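PDB 4OHF: cytosolic IMP-GMP specific 5'-nucleotidase from Legionella pneumophila subsp. pneumophila, which probably hydrolyses the 5'-phosphate of purine nucleoside monophosphates such as IMP and GMP, as a magnesium-dependent cytosolic 5'-nucleotidase of the HAD superfamily. Local coordinates for residues Lys352-Lys357 with Gln381-Thr386; Cys362-Asp367 with Gln371-Glu376. One frame throughout, in Å; residues are numbered along the deposited sequence.

Contact 1 (Lys352-Lys357 with Gln381-Thr386); sequences KELEQK and QLQIST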
ATOM      1  N   LYS B 352       8.788  19.181 -42.235  1.00 55.67           N
ATOM      2  CA  LYS B 352       9.612  19.796 -41.199  1.00 56.58           C
ATOM      3  C   LYS B 352      10.562  20.805 -41.830  1.00 56.67           C
ATOM      4  O   LYS B 352      10.973  21.765 -41.187  1.00 55.16           O
ATOM      5  CB  LYS B 352      10.394  18.719 -40.442  1.00 59.80           C
ATOM      6  CG  LYS B 352      10.810  19.097 -39.010  1.00 62.90           C
ATOM      7  CD  LYS B 352      12.251  19.593 -38.934  1.00 64.34           C
ATOM      8  CE  LYS B 352      13.230  18.536 -39.442  1.00 64.27           C
ATOM      9  NZ  LYS B 352      13.090  17.238 -38.714  1.00 64.92           N
ATOM     10  N   GLU B 353      10.905  20.569 -43.093  1.00 57.21           N
ATOM     11  CA  GLU B 353      11.780  21.461 -43.849  1.00 57.56           C
ATOM     12  C   GLU B 353      11.045  22.783 -44.008  1.00 57.35           C
ATOM     13  O   GLU B 353      11.559  23.856 -43.688  1.00 56.87           O
ATOM     14  CB  GLU B 353      12.056  20.881 -45.238  1.00 58.97           C
ATOM     15  CG  GLU B 353      13.376  20.151 -45.378  1.00 63.06           C
ATOM     16  CD  GLU B 353      14.523  21.084 -45.750  1.00 65.35           C
ATOM     17  OE1 GLU B 353      15.688  20.614 -45.777  1.00 65.30           O
ATOM     18  OE2 GLU B 353      14.250  22.279 -46.022  1.00 65.38           O
ATOM     19  N   LEU B 354       9.827  22.678 -44.516  1.00 57.05           N
ATOM     20  CA  LEU B 354       8.977  23.830 -44.737  1.00 56.62           C
ATOM     21  C   LEU B 354       8.682  24.540 -43.430  1.00 56.22           C
ATOM     22  O   LEU B 354       8.693  25.763 -43.360  1.00 56.77           O
ATOM     23  CB  LEU B 354       7.670  23.384 -45.397  1.00 54.32           C
ATOM     24  CG  LEU B 354       7.822  22.820 -46.813  1.00 53.62           C
ATOM     25  CD1 LEU B 354       6.482  22.274 -47.303  1.00 55.50           C
ATOM     26  CD2 LEU B 354       8.326  23.909 -47.745  1.00 49.30           C
ATOM     27  N   GLU B 355       8.435  23.770 -42.385  1.00 57.61           N
ATOM     28  CA  GLU B 355       8.104  24.360 -41.102  1.00 59.09           C
ATOM     29  C   GLU B 355       9.235  25.179 -40.478  1.00 57.91           C
ATOM     30  O   GLU B 355       8.987  26.237 -39.908  1.00 57.59           O
ATOM     31  CB  GLU B 355       7.640  23.265 -40.143  1.00 61.26           C
ATOM     32  CG  GLU B 355       6.896  23.793 -38.934  1.00 67.10           C
ATOM     33  CD  GLU B 355       5.593  23.061 -38.699  1.00 70.68           C
ATOM     34  OE1 GLU B 355       4.756  23.030 -39.635  1.00 72.56           O
ATOM     35  OE2 GLU B 355       5.407  22.522 -37.582  1.00 70.77           O
ATOM     36  N   GLN B 356      10.470  24.701 -40.598  1.00 57.80           N
ATOM     37  CA  GLN B 356      11.618  25.399 -40.026  1.00 58.20           C
ATOM     38  C   GLN B 356      11.801  26.732 -40.735  1.00 57.49           C
ATOM     39  O   GLN B 356      11.889  27.781 -40.099  1.00 56.03           O
ATOM     40  CB  GLN B 356      12.889  24.558 -40.182  1.00 61.08           C
ATOM     41  CG  GLN B 356      13.980  24.819 -39.139  1.00 64.19           C
ATOM     42  CD  GLN B 356      13.566  24.379 -37.727  1.00 68.38           C
ATOM     43  OE1 GLN B 356      12.852  25.104 -37.015  1.00 69.08           O
ATOM     44  NE2 GLN B 356      14.002  23.180 -37.324  1.00 67.86           N
ATOM     45  N   LYS B 357      11.856  26.677 -42.060  1.00 56.85           N
ATOM     46  CA  LYS B 357      12.019  27.871 -42.878  1.00 57.23           C
ATOM     47  C   LYS B 357      10.949  28.900 -42.494  1.00 56.40           C
ATOM     48  O   LYS B 357      11.243  30.097 -42.336  1.00 55.18           O
ATOM     49  CB  LYS B 357      11.891  27.496 -44.361  1.00 59.08           C
ATOM     50  CG  LYS B 357      12.141  28.640 -45.337  1.00 62.10           C
ATOM     51  CD  LYS B 357      11.788  28.239 -46.772  1.00 64.73           C
ATOM     52  CE  LYS B 357      12.631  27.064 -47.283  1.00 65.55           C
ATOM     53  NZ  LYS B 357      14.055  27.434 -47.544  1.00 68.28           N
ATOM     54  N   GLN B 381       2.785  28.902 -46.006  1.00 60.12           N
ATOM     55  CA  GLN B 381       1.551  28.513 -45.323  1.00 61.87           C
ATOM     56  C   GLN B 381       0.708  27.560 -46.174  1.00 62.06           C
ATOM     57  O   GLN B 381       0.316  26.490 -45.707  1.00 61.34           O
ATOM     58  CB  GLN B 381       0.730  29.756 -44.951  1.00 63.80           C
ATOM     59  CG  GLN B 381      -0.587  29.462 -44.211  1.00 68.82           C
ATOM     60  CD  GLN B 381      -1.827  30.071 -44.904  1.00 72.14           C
ATOM     61  OE1 GLN B 381      -2.002  31.300 -44.947  1.00 73.02           O
ATOM     62  NE2 GLN B 381      -2.685  29.203 -45.451  1.00 70.40           N
ATOM     63  N   LEU B 382       0.427  27.949 -47.417  1.00 61.94           N
ATOM     64  CA  LEU B 382      -0.366  27.113 -48.327  1.00 62.72           C
ATOM     65  C   LEU B 382       0.361  25.799 -48.600  1.00 61.86           C
ATOM     66  O   LEU B 382      -0.208  24.711 -48.478  1.00 61.86           O
ATOM     67  CB  LEU B 382      -0.625  27.865 -49.641  1.00 63.74           C
ATOM     68  CG  LEU B 382      -1.925  28.687 -49.702  1.00 65.55           C
ATOM     69  CD1 LEU B 382      -2.085  29.565 -48.470  1.00 65.68           C
ATOM     70  CD2 LEU B 382      -1.914  29.537 -50.962  1.00 67.82           C
ATOM     71  N   GLN B 383       1.630  25.923 -48.966  1.00 60.76           N
ATOM     72  CA  GLN B 383       2.494  24.785 -49.236  1.00 59.99           C
ATOM     73  C   GLN B 383       2.451  23.785 -48.060  1.00 58.75           C
ATOM     74  O   GLN B 383       2.344  22.570 -48.250  1.00 58.91           O
ATOM     75  CB  GLN B 383       3.929  25.281 -49.434  1.00 60.40           C
ATOM     76  CG  GLN B 383       4.609  24.735 -50.666  1.00 63.85           C
ATOM     77  CD  GLN B 383       6.114  24.864 -50.593  1.00 66.43           C
ATOM     78  OE1 GLN B 383       6.648  25.969 -50.498  1.00 66.87           O
ATOM     79  NE2 GLN B 383       6.810  23.729 -50.632  1.00 66.88           N
ATOM     80  N   ILE B 384       2.536  24.299 -46.840  1.00 56.07           N
ATOM     81  CA  ILE B 384       2.507  23.437 -45.681  1.00 53.03           C
ATOM     82  C   ILE B 384       1.119  22.846 -45.542  1.00 53.76           C
ATOM     83  O   ILE B 384       0.961  21.716 -45.087  1.00 55.29           O
ATOM     84  CB  ILE B 384       2.905  24.212 -44.409  1.00 50.60           C
ATOM     85  CG1 ILE B 384       4.384  24.613 -44.501  1.00 48.34           C
ATOM     86  CG2 ILE B 384       2.652  23.368 -43.181  1.00 45.35           C
ATOM     87  CD1 ILE B 384       4.871  25.479 -43.342  1.00 47.07           C
ATOM     88  N   SER B 385       0.109  23.599 -45.955  1.00 54.36           N
ATOM     89  CA  SER B 385      -1.264  23.112 -45.875  1.00 54.68           C
ATOM     90  C   SER B 385      -1.456  21.961 -46.859  1.00 55.84           C
ATOM     91  O   SER B 385      -2.229  21.032 -46.602  1.00 55.04           O
ATOM     92  CB  SER B 385      -2.245  24.229 -46.200  1.00 53.58           C
ATOM     93  OG  SER B 385      -2.947  24.624 -45.036  1.00 53.39           O
ATOM     94  N   THR B 386      -0.738  22.040 -47.982  1.00 55.35           N
ATOM     95  CA  THR B 386      -0.798  21.024 -49.027  1.00 54.31           C
ATOM     96  C   THR B 386      -0.076  19.735 -48.604  1.00 54.68           C
ATOM     97  O   THR B 386      -0.627  18.634 -48.723  1.00 53.98           O
ATOM     98  CB  THR B 386      -0.193  21.562 -50.337  1.00 52.72           C
ATOM     99  OG1 THR B 386      -0.968  22.677 -50.786  1.00 51.76           O
ATOM    100  CG2 THR B 386      -0.190  20.501 -51.411  1.00 51.56           C
TER

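Contact 2 (Cys362-Asp367 with Gln371-Glu376); sequences CTRSID and QQYDQE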
ATOM      1  N   CYS B 362       9.125  33.931 -40.074  1.00 48.14           N
ATOM      2  CA  CYS B 362       8.164  34.662 -39.250  1.00 47.75           C
ATOM      3  C   CYS B 362       8.817  35.413 -38.097  1.00 48.50           C
ATOM      4  O   CYS B 362       8.457  36.557 -37.804  1.00 47.75           O
ATOM      5  CB  CYS B 362       7.095  33.715 -38.710  1.00 45.34           C
ATOM      6  SG  CYS B 362       5.854  33.223 -39.931  1.00 45.28           S
ATOM      7  N   THR B 363       9.780  34.781 -37.441  1.00 50.47           N
ATOM      8  CA  THR B 363      10.456  35.441 -36.328  1.00 52.77           C
ATOM      9  C   THR B 363      11.390  36.535 -36.860  1.00 52.83           C
ATOM     10  O   THR B 363      11.730  37.484 -36.146  1.00 52.79           O
ATOM     11  CB  THR B 363      11.241  34.424 -35.465  1.00 52.00           C
ATOM     12  OG1 THR B 363      12.459  34.061 -36.122  1.00 54.10           O
ATOM     13  CG2 THR B 363      10.410  33.178 -35.272  1.00 49.62           C
ATOM     14  N   ARG B 364      11.813  36.404 -38.112  1.00 53.06           N
ATOM     15  CA  ARG B 364      12.649  37.441 -38.683  1.00 53.30           C
ATOM     16  C   ARG B 364      11.756  38.656 -38.893  1.00 52.32           C
ATOM     17  O   ARG B 364      12.072  39.746 -38.413  1.00 53.34           O
ATOM     18  CB  ARG B 364      13.280  36.985 -40.000  1.00 54.64           C
ATOM     19  CG  ARG B 364      14.644  36.318 -39.786  1.00 58.46           C
ATOM     20  CD  ARG B 364      15.217  35.699 -41.063  1.00 62.53           C
ATOM     21  NE  ARG B 364      15.739  36.701 -41.991  1.00 65.60           N
ATOM     22  CZ  ARG B 364      16.218  36.423 -43.203  1.00 67.23           C
ATOM     23  NH1 ARG B 364      16.241  35.166 -43.642  1.00 64.21           N
ATOM     24  NH2 ARG B 364      16.682  37.407 -43.975  1.00 68.54           N
ATOM     25  N   SER B 365      10.625  38.468 -39.569  1.00 49.37           N
ATOM     26  CA  SER B 365       9.704  39.579 -39.816  1.00 48.36           C
ATOM     27  C   SER B 365       9.299  40.295 -38.526  1.00 47.90           C
ATOM     28  O   SER B 365       9.028  41.495 -38.529  1.00 45.82           O
ATOM     29  CB  SER B 365       8.442  39.090 -40.534  1.00 48.04           C
ATOM     30  OG  SER B 365       7.493  38.590 -39.612  1.00 49.21           O
ATOM     31  N   ILE B 366       9.254  39.555 -37.424  1.00 48.38           N
ATOM     32  CA  ILE B 366       8.886  40.133 -36.139  1.00 48.67           C
ATOM     33  C   ILE B 366      10.112  40.730 -35.454  1.00 50.18           C
ATOM     34  O   ILE B 366      10.065  41.848 -34.945  1.00 49.49           O
ATOM     35  CB  ILE B 366       8.230  39.066 -35.250  1.00 48.86           C
ATOM     36  CG1 ILE B 366       6.932  38.589 -35.925  1.00 48.01           C
ATOM     37  CG2 ILE B 366       7.970  39.620 -33.858  1.00 47.14           C
ATOM     38  CD1 ILE B 366       6.279  37.375 -35.278  1.00 43.58           C
ATOM     39  N   ASP B 367      11.213  39.990 -35.446  1.00 51.61           N
ATOM     40  CA  ASP B 367      12.440  40.505 -34.846  1.00 54.72           C
ATOM     41  C   ASP B 367      12.889  41.755 -35.604  1.00 55.21           C
ATOM     42  O   ASP B 367      13.293  42.747 -35.005  1.00 56.78           O
ATOM     43  CB  ASP B 367      13.563  39.456 -34.898  1.00 55.30           C
ATOM     44  CG  ASP B 367      13.504  38.465 -33.745  1.00 55.82           C
ATOM     45  OD1 ASP B 367      14.260  37.469 -33.779  1.00 56.03           O
ATOM     46  OD2 ASP B 367      12.712  38.685 -32.803  1.00 56.53           O
ATOM     47  N   GLN B 371       8.173  43.763 -43.526  1.00 50.06           N
ATOM     48  CA  GLN B 371       7.138  43.069 -44.279  1.00 52.17           C
ATOM     49  C   GLN B 371       7.614  42.514 -45.616  1.00 53.43           C
ATOM     50  O   GLN B 371       6.803  42.160 -46.478  1.00 55.72           O
ATOM     51  CB  GLN B 371       5.918  43.984 -44.481  1.00 51.12           C
ATOM     52  CG  GLN B 371       6.239  45.397 -44.910  1.00 51.52           C
ATOM     53  CD  GLN B 371       4.987  46.218 -45.191  1.00 52.19           C
ATOM     54  OE1 GLN B 371       4.023  45.730 -45.813  1.00 49.85           O
ATOM     55  NE2 GLN B 371       5.000  47.479 -44.749  1.00 50.04           N
ATOM     56  N   GLN B 372       8.926  42.402 -45.777  1.00 54.72           N
ATOM     57  CA  GLN B 372       9.503  41.897 -47.020  1.00 56.35           C
ATOM     58  C   GLN B 372       9.366  40.375 -47.172  1.00 56.92           C
ATOM     59  O   GLN B 372       9.421  39.842 -48.282  1.00 57.82           O
ATOM     60  CB  GLN B 372      10.976  42.298 -47.093  1.00 56.69           C
ATOM     61  CG  GLN B 372      11.826  41.665 -46.004  1.00 60.08           C
ATOM     62  CD  GLN B 372      13.139  42.400 -45.778  1.00 63.29           C
ATOM     63  OE1 GLN B 372      13.156  43.537 -45.274  1.00 63.24           O
ATOM     64  NE2 GLN B 372      14.251  41.759 -46.151  1.00 63.27           N
ATOM     65  N   TYR B 373       9.191  39.675 -46.058  1.00 56.82           N
ATOM     66  CA  TYR B 373       9.058  38.225 -46.095  1.00 58.17           C
ATOM     67  C   TYR B 373       7.588  37.827 -46.154  1.00 59.74           C
ATOM     68  O   TYR B 373       7.252  36.660 -46.375  1.00 58.24           O
ATOM     69  CB  TYR B 373       9.674  37.614 -44.843  1.00 56.61           C
ATOM     70  CG  TYR B 373      11.004  38.199 -44.473  1.00 56.67           C
ATOM     71  CD1 TYR B 373      12.139  37.940 -45.231  1.00 55.93           C
ATOM     72  CD2 TYR B 373      11.127  39.031 -43.361  1.00 56.84           C
ATOM     73  CE1 TYR B 373      13.368  38.498 -44.887  1.00 57.76           C
ATOM     74  CE2 TYR B 373      12.346  39.593 -43.012  1.00 56.66           C
ATOM     75  CZ  TYR B 373      13.459  39.325 -43.774  1.00 57.00           C
ATOM     76  OH  TYR B 373      14.661  39.890 -43.416  1.00 59.80           O
ATOM     77  N   ASP B 374       6.717  38.807 -45.940  1.00 61.71           N
ATOM     78  CA  ASP B 374       5.284  38.560 -45.937  1.00 62.58           C
ATOM     79  C   ASP B 374       4.791  37.758 -47.139  1.00 62.54           C
ATOM     80  O   ASP B 374       3.865  36.958 -47.013  1.00 62.35           O
ATOM     81  CB  ASP B 374       4.520  39.886 -45.807  1.00 62.87           C
ATOM     82  CG  ASP B 374       4.456  40.391 -44.361  1.00 64.40           C
ATOM     83  OD1 ASP B 374       3.793  41.425 -44.120  1.00 66.67           O
ATOM     84  OD2 ASP B 374       5.056  39.760 -43.459  1.00 62.52           O
ATOM     85  N   GLN B 375       5.405  37.941 -48.301  1.00 63.41           N
ATOM     86  CA  GLN B 375       4.962  37.185 -49.463  1.00 62.84           C
ATOM     87  C   GLN B 375       5.318  35.709 -49.308  1.00 62.33           C
ATOM     88  O   GLN B 375       4.447  34.836 -49.371  1.00 62.67           O
ATOM     89  CB  GLN B 375       5.588  37.730 -50.744  1.00 64.06           C
ATOM     90  CG  GLN B 375       5.043  37.055 -51.990  1.00 67.06           C
ATOM     91  CD  GLN B 375       3.525  36.904 -51.939  1.00 68.97           C
ATOM     92  OE1 GLN B 375       2.793  37.888 -51.814  1.00 69.50           O
ATOM     93  NE2 GLN B 375       3.049  35.667 -52.029  1.00 70.27           N
ATOM     94  N   GLU B 376       6.601  35.433 -49.100  1.00 60.93           N
ATOM     95  CA  GLU B 376       7.064  34.061 -48.935  1.00 60.34           C
ATOM     96  C   GLU B 376       6.306  33.341 -47.801  1.00 60.36           C
ATOM     97  O   GLU B 376       5.809  32.229 -47.987  1.00 59.01           O
ATOM     98  CB  GLU B 376       8.573  34.055 -48.658  1.00 59.73           C
ATOM     99  CG  GLU B 376       9.289  32.834 -49.193  1.00 60.81           C
ATOM    100  CD  GLU B 376      10.764  32.806 -48.843  1.00 60.44           C
ATOM    101  OE1 GLU B 376      11.429  33.855 -48.976  1.00 60.63           O
ATOM    102  OE2 GLU B 376      11.261  31.725 -48.450  1.00 60.76           O
TER

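Contact 1 (Lys352-Lys357 with Gln381-Thr386)
Leu354 and Ile384 meet where two long helices, 338-367 and 374-399, run side by side as an antiparallel helical hairpin that projects from the HAD-like body of the nucleotidase. The segments Lys352-Lys357 and Gln381-Thr386 have axes 9.9 Å apart at closest approach, and their N-to-C directions differ by 156°, a nearly antiparallel pairing at a separation that branched aliphatic side chains bridge.

The apolar part of the contact centres on Leu354 CB, which lies 3.6 Å from Ile384 CG1. Ile384 holds CG1 beside its backbone N (chi1 -67°) and continues extended to CD1, which reaches the carbonyl of the other helix, 3.8 Å from Leu354 O. Leucine suits this buried position because its compact apolar side chain also packs on Leu380 and Val387, which flank the segment in helix 374-399; Ile384 in turn packs on Lys351 and Tyr358 of helix 338-367.

Polar side chains flank this hydrophobic seam and contribute by van der Waals contact. Glu355 crosses Ile384 at about a right angle, its OE1 standing 4.1 Å from Ile384 CG2. Its other oxygen, OE2, forms a salt bridge with Arg447 of the second subunit, so one carboxylate oxygen serves the subunit interface while the other borders Ile384. A residue with a long stem and a charged end fits this partly exposed edge.

Gln383 is exposed to solvent, and its amide lies against an aliphatic neighbour. Its chain, extended beyond CG, crosses Leu354 nearly perpendicularly and brings NE2 to both methyls of the fork, 3.3 Å from Leu354 CD2 and 3.6 Å from Leu354 CD1.

Contact 2 (Cys362-Asp367 with Gln371-Glu376)
One face of the Arg364 guanidinium is approached by a corner of the Tyr373 ring, CE1, 3.5 Å above the plane and toward its rim. The two planes are 60° apart, so the groups meet at a steep tilt and do not stack in parallel. Gln372 CG sits 3.5 Å above one face of the Tyr373 ring, over its centre, laying an aliphatic stem on the aromatic surface. At the ring edge, near its plane, is Ser365 CA, 3.9 Å from Tyr373 CD2; Ser365 CB lies equally far from that atom, and a small residue lets the ring come close to the helix backbone here.

Arg364 NH2 also makes a weak hydrogen bond to Tyr373 OH, 3.2 Å long and bent to 127° at the hydrogen. The arginine chain turns at chi3 (75°), which swings the guanidinium across the phenol end of the ring. The stronger polar partner of that hydroxyl is Glu368, in the connection between the segments.

This is the turn of an antiparallel helical hairpin: Cys362-Asp367 ends helix 338-367, and Gln371-Glu376 leads into helix 374-399. Tyrosine suits the bend because its ring reaches from one arm to the other, packing also on Leu361, while its hydroxyl stays among polar groups. At the end of helix 338-367, Asp367 OD2 is hydrogen-bonded to His197 and Tyr201 of the second subunit. Ser365 turns its hydroxyl back along its own helix, OG donating to Cys362 O at 2.9 Å, from the same face of that carbonyl as Ile366 N.

How the contacts relate
Both contacts join helices 338-367 and 374-399, with centres about 15 Å apart along the same hairpin, far from the magnesium and GMP sites. Contact 1 lies nearer the body of the protein and is partly buried, relying on aliphatic packing with polar residues at its margins. Contact 2, at the tip, is a surface contact: an aromatic ring, an arginine and a serine fill the place that leucine and isoleucine occupy farther down. The two meet directly where Lys357 CD packs 3.9 Å from Glu376 OE2. Each also touches the second subunit, so the hairpin takes part in assembly at both levels.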